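Local coordinates for protein chloromuconate cycloisomerase (Rhodococcus opacus, PDB 4M0X) that belongs to the enolase superfamily, pairing an N-terminal capping domain with a barrel domain that holds a manganese ion, at residues V88-Q91 against S92-G95; K67-I70 against D71-A75. All coordinates share one frame; numbering follows the deposited sequence.

Interaction 1: V88-Q91 against S92-G95; sequences VASQ and SMDG
With its OG anti to its own carbonyl carbon and beside its backbone N (chi1 -69°), Ser92 swings its hydroxyl back along the helix toward Val88, one turn earlier. There OG donates a hydrogen bond of 2.7 Å to Val88 O, the same carbonyl oxygen that takes the helical bond from Ser92 N at 2.8 Å. The two donors come to that oxygen from opposite faces of the carbonyl plane, each tilted out of it by about 30°, so one acceptor serves the amide and the side chain of a single residue. The bond satisfies the serine hydroxyl within its own helix, a familiar use of serine at i+4. Val88 CG1, anti to its backbone N, lies beside the hydroxyl, 4.0 Å from Ser92 OG.

The helix is 86-96 of the N-terminal capping domain of the enolase superfamily, and its i to i+4 bonds run on evenly: Met93 N to Ala89 O at 3.0 Å, then Asp94 N to Ser90 O and Gly95 N to Gln91 O. On the buried side, Met93 folds back over the preceding turn. Its chain is extended to SD and then bends (chi3 -78°), which curls the terminal methyl CE back to Ser90 CA at 3.7 Å; the same side chain packs on Ile107 of helix 101-118. Asp94 sets its carboxylate beside the preceding turn, near Ser90, and its OD1 forms a salt bridge with Lys104 of helix 101-118. Ser90 OG also turns back toward the start of the helix, where it is hydrogen-bonded to Ile86 O, so the same kind of serine bond recurs on the far side of the helix from Ser92. At the N-terminal end of the contact, Val88 packs on Leu130 of a second subunit.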
loop_
_atom_site.group_PDB
_atom_site.type_symbol
_atom_site.label_atom_id
_atom_site.label_comp_id
_atom_site.label_asym_id
_atom_site.label_seq_id
_atom_site.Cartn_x
_atom_site.Cartn_y
_atom_site.Cartn_z
ATOM N N VAL A 88 -16.112 13.066 33.428
ATOM C CA VAL A 88 -17.332 13.653 32.842
ATOM C C VAL A 88 -17.156 15.146 32.607
ATOM O O VAL A 88 -17.773 15.719 31.700
ATOM C CB VAL A 88 -18.589 13.448 33.720
ATOM C CG1 VAL A 88 -19.852 13.869 32.951
ATOM C CG2 VAL A 88 -18.695 12.002 34.187
ATOM N N ALA A 89 -16.326 15.766 33.449
ATOM C CA ALA A 89 -16.075 17.185 33.356
ATOM C C ALA A 89 -15.298 17.424 32.067
ATOM O O ALA A 89 -15.539 18.408 31.356
ATOM C CB ALA A 89 -15.299 17.664 34.566
ATOM N N SER A 90 -14.394 16.497 31.746
ATOM C CA SER A 90 -13.609 16.616 30.528
ATOM C C SER A 90 -14.482 16.416 29.314
ATOM O O SER A 90 -14.366 17.167 28.347
ATOM C CB SER A 90 -12.455 15.640 30.515
ATOM O OG SER A 90 -11.560 15.940 31.550
ATOM N N GLN A 91 -15.369 15.421 29.356
ATOM C CA GLN A 91 -16.243 15.186 28.213
ATOM C C GLN A 91 -17.253 16.322 28.050
ATOM O O GLN A 91 -17.579 16.712 26.933
ATOM C CB GLN A 91 -16.940 13.846 28.308
ATOM C CG GLN A 91 -17.735 13.510 27.057
ATOM C CD GLN A 91 -18.240 12.080 27.045
ATOM O OE1 GLN A 91 -17.761 11.230 27.807
ATOM N NE2 GLN A 91 -19.208 11.800 26.169
ATOM N N SER A 92 -17.732 16.861 29.167
ATOM C CA SER A 92 -18.606 18.018 29.142
ATOM C C SER A 92 -17.948 19.156 28.408
ATOM O O SER A 92 -18.524 19.713 27.478
ATOM C CB SER A 92 -18.938 18.450 30.552
ATOM O OG SER A 92 -19.774 17.501 31.196
ATOM N N MET A 93 -16.721 19.476 28.806
ATOM C CA MET A 93 -15.996 20.597 28.205
ATOM C C MET A 93 -15.843 20.438 26.682
ATOM O O MET A 93 -16.029 21.406 25.904
ATOM C CB MET A 93 -14.660 20.807 28.909
ATOM C CG MET A 93 -14.759 21.365 30.336
ATOM S SD MET A 93 -13.101 21.650 31.033
ATOM C CE MET A 93 -12.571 20.003 31.513
ATOM N N ASP A 94 -15.565 19.205 26.252
ATOM C CA ASP A 94 -15.440 18.867 24.826
ATOM C C ASP A 94 -16.741 19.081 24.102
ATOM O O ASP A 94 -16.753 19.563 22.976
ATOM C CB ASP A 94 -15.006 17.419 24.645
ATOM C CG ASP A 94 -13.546 17.185 25.016
ATOM O OD1 ASP A 94 -12.769 18.150 25.297
ATOM O OD2 ASP A 94 -13.184 15.997 25.018
ATOM N N GLY A 95 -17.829 18.723 24.763
ATOM C CA GLY A 95 -19.169 18.922 24.241
ATOM C C GLY A 95 -19.565 20.368 24.031
ATOM O O GLY A 95 -20.336 20.645 23.126
#

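Interaction 2: K67-I70 against D71-A75; sequences KTII and DQYLA
Ile69 O is gripped by two backbone amides, Leu74 N at 2.8 Å and Tyr73 N at 2.9 Å. The leucine N-H arrives nearly along the C=O axis, whereas the tyrosine N-H comes from above the carbonyl plane. Sharing one acceptor between i+4 and i+5 donors marks a wider, pi-type turn, and Ala75 N continues the wide spacing with a bond to Ile70 O. Before it the winding is regular, Asp71 N meeting Lys67 O at 2.7 Å.

This turn comes late in helix 63-74 of the N-terminal capping domain, whose apolar side packs on Ala103 of helix 101-118. There Ile69 CG2 rests 3.8 Å from Leu74 CG. Toward a third subunit, Ile69 CD1 reaches Tyr73 CD2, approaching the ring obliquely, and Tyr73 OH hydrogen-bonds to Glu64 of that subunit. On another side of the helix, Lys67 extends from CG anti to its N (chi1 177°) and bends only at its last torsion (chi4 66°), bringing NZ to the syn lone pair of Asp71 OD2 in a salt bridge of 2.8 Å. Lys67 NZ also donates to Ala10 O of strand 5-17.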
loop_
_atom_site.group_PDB
_atom_site.type_symbol
_atom_site.label_atom_id
_atom_site.label_comp_id
_atom_site.label_asym_id
_atom_site.label_seq_id
_atom_site.Cartn_x
_atom_site.Cartn_y
_atom_site.Cartn_z
ATOM N N LYS A 67 -8.821 33.007 29.390
ATOM C CA LYS A 67 -9.667 33.451 30.492
ATOM C C LYS A 67 -11.138 33.433 30.066
ATOM O O LYS A 67 -11.975 32.828 30.734
ATOM C CB LYS A 67 -9.282 34.840 30.981
ATOM C CG LYS A 67 -10.210 35.342 32.074
ATOM C CD LYS A 67 -9.795 36.695 32.631
ATOM C CE LYS A 67 -10.902 37.356 33.453
ATOM N NZ LYS A 67 -11.235 36.615 34.697
ATOM N N THR A 68 -11.437 34.058 28.928
ATOM C CA THR A 68 -12.807 34.183 28.476
ATOM C C THR A 68 -13.496 32.852 28.257
ATOM O O THR A 68 -14.647 32.706 28.636
ATOM C CB THR A 68 -12.876 35.032 27.216
ATOM O OG1 THR A 68 -12.303 36.292 27.529
ATOM C CG2 THR A 68 -14.323 35.257 26.781
ATOM N N ILE A 69 -12.787 31.887 27.664
ATOM C CA ILE A 69 -13.352 30.563 27.358
ATOM C C ILE A 69 -13.643 29.845 28.652
ATOM O O ILE A 69 -14.698 29.215 28.820
ATOM C CB ILE A 69 -12.394 29.730 26.480
ATOM C CG1 ILE A 69 -12.435 30.205 25.027
ATOM C CG2 ILE A 69 -12.729 28.259 26.522
ATOM C CD1 ILE A 69 -13.792 30.049 24.360
ATOM N N ILE A 70 -12.710 29.979 29.580
ATOM C CA ILE A 70 -12.895 29.417 30.901
ATOM C C ILE A 70 -14.094 30.077 31.600
ATOM O O ILE A 70 -15.061 29.378 31.942
ATOM C CB ILE A 70 -11.608 29.490 31.729
ATOM C CG1 ILE A 70 -10.581 28.504 31.149
ATOM C CG2 ILE A 70 -11.880 29.151 33.174
ATOM C CD1 ILE A 70 -9.156 28.691 31.635
ATOM N N ASP A 71 -14.039 31.406 31.781
ATOM C CA ASP A 71 -15.101 32.145 32.505
ATOM C C ASP A 71 -16.435 31.901 31.852
ATOM O O ASP A 71 -17.360 31.538 32.542
ATOM C CB ASP A 71 -14.853 33.658 32.614
ATOM C CG ASP A 71 -13.811 34.009 33.648
ATOM O OD1 ASP A 71 -13.482 33.170 34.509
ATOM O OD2 ASP A 71 -13.280 35.131 33.603
ATOM N N GLN A 72 -16.530 32.044 30.528
ATOM C CA GLN A 72 -17.840 32.079 29.907
ATOM C C GLN A 72 -18.365 30.739 29.432
ATOM O O GLN A 72 -19.559 30.444 29.660
ATOM C CB GLN A 72 -17.895 33.100 28.784
ATOM C CG GLN A 72 -19.249 33.204 28.100
ATOM C CD GLN A 72 -19.287 34.284 27.028
ATOM O OE1 GLN A 72 -18.389 35.140 26.940
ATOM N NE2 GLN A 72 -20.344 34.257 26.210
ATOM N N TYR A 73 -17.521 29.940 28.762
ATOM C CA TYR A 73 -18.044 28.719 28.114
ATOM C C TYR A 73 -17.724 27.419 28.799
ATOM O O TYR A 73 -18.433 26.428 28.610
ATOM C CB TYR A 73 -17.647 28.620 26.647
ATOM C CG TYR A 73 -18.165 29.750 25.806
ATOM C CD1 TYR A 73 -19.407 29.669 25.180
ATOM C CD2 TYR A 73 -17.407 30.903 25.638
ATOM C CE1 TYR A 73 -19.885 30.706 24.405
ATOM C CE2 TYR A 73 -17.869 31.952 24.869
ATOM C CZ TYR A 73 -19.100 31.844 24.251
ATOM O OH TYR A 73 -19.523 32.887 23.481
ATOM N N LEU A 74 -16.647 27.404 29.572
ATOM C CA LEU A 74 -16.273 26.181 30.266
ATOM C C LEU A 74 -16.899 26.113 31.645
ATOM O O LEU A 74 -17.347 25.053 32.050
ATOM C CB LEU A 74 -14.738 26.032 30.312
ATOM C CG LEU A 74 -14.058 25.669 28.970
ATOM C CD1 LEU A 74 -12.563 25.390 29.089
ATOM C CD2 LEU A 74 -14.756 24.493 28.327
ATOM N N ALA A 75 -16.961 27.259 32.333
ATOM C CA ALA A 75 -17.352 27.353 33.747
ATOM C C ALA A 75 -18.607 26.571 34.094
ATOM O O ALA A 75 -18.596 25.831 35.071
ATOM C CB ALA A 75 -17.508 28.802 34.176
#

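Overall arrangement
From the N terminus, the chain first runs through the antiparallel sheet that includes strand 5-17, and then enters helix 63-74, where interaction 2 lies. Helix 86-96, the next in sequence, carries interaction 1. Each contact spans about one helical turn and closes no long loop; the two stand in series, neither nesting nor crossing, with centres about 13 Å apart. They meet directly where Met93 CG packs 3.7 Å from Leu74 CD2. Both also lean on helix 101-118, sharing Ile107 as a neighbour, while interaction 2 additionally reaches the sheet. Their outer sides face different subunits, so the pair illustrates how local helical contacts can sit between the core of a domain and its subunit interfaces.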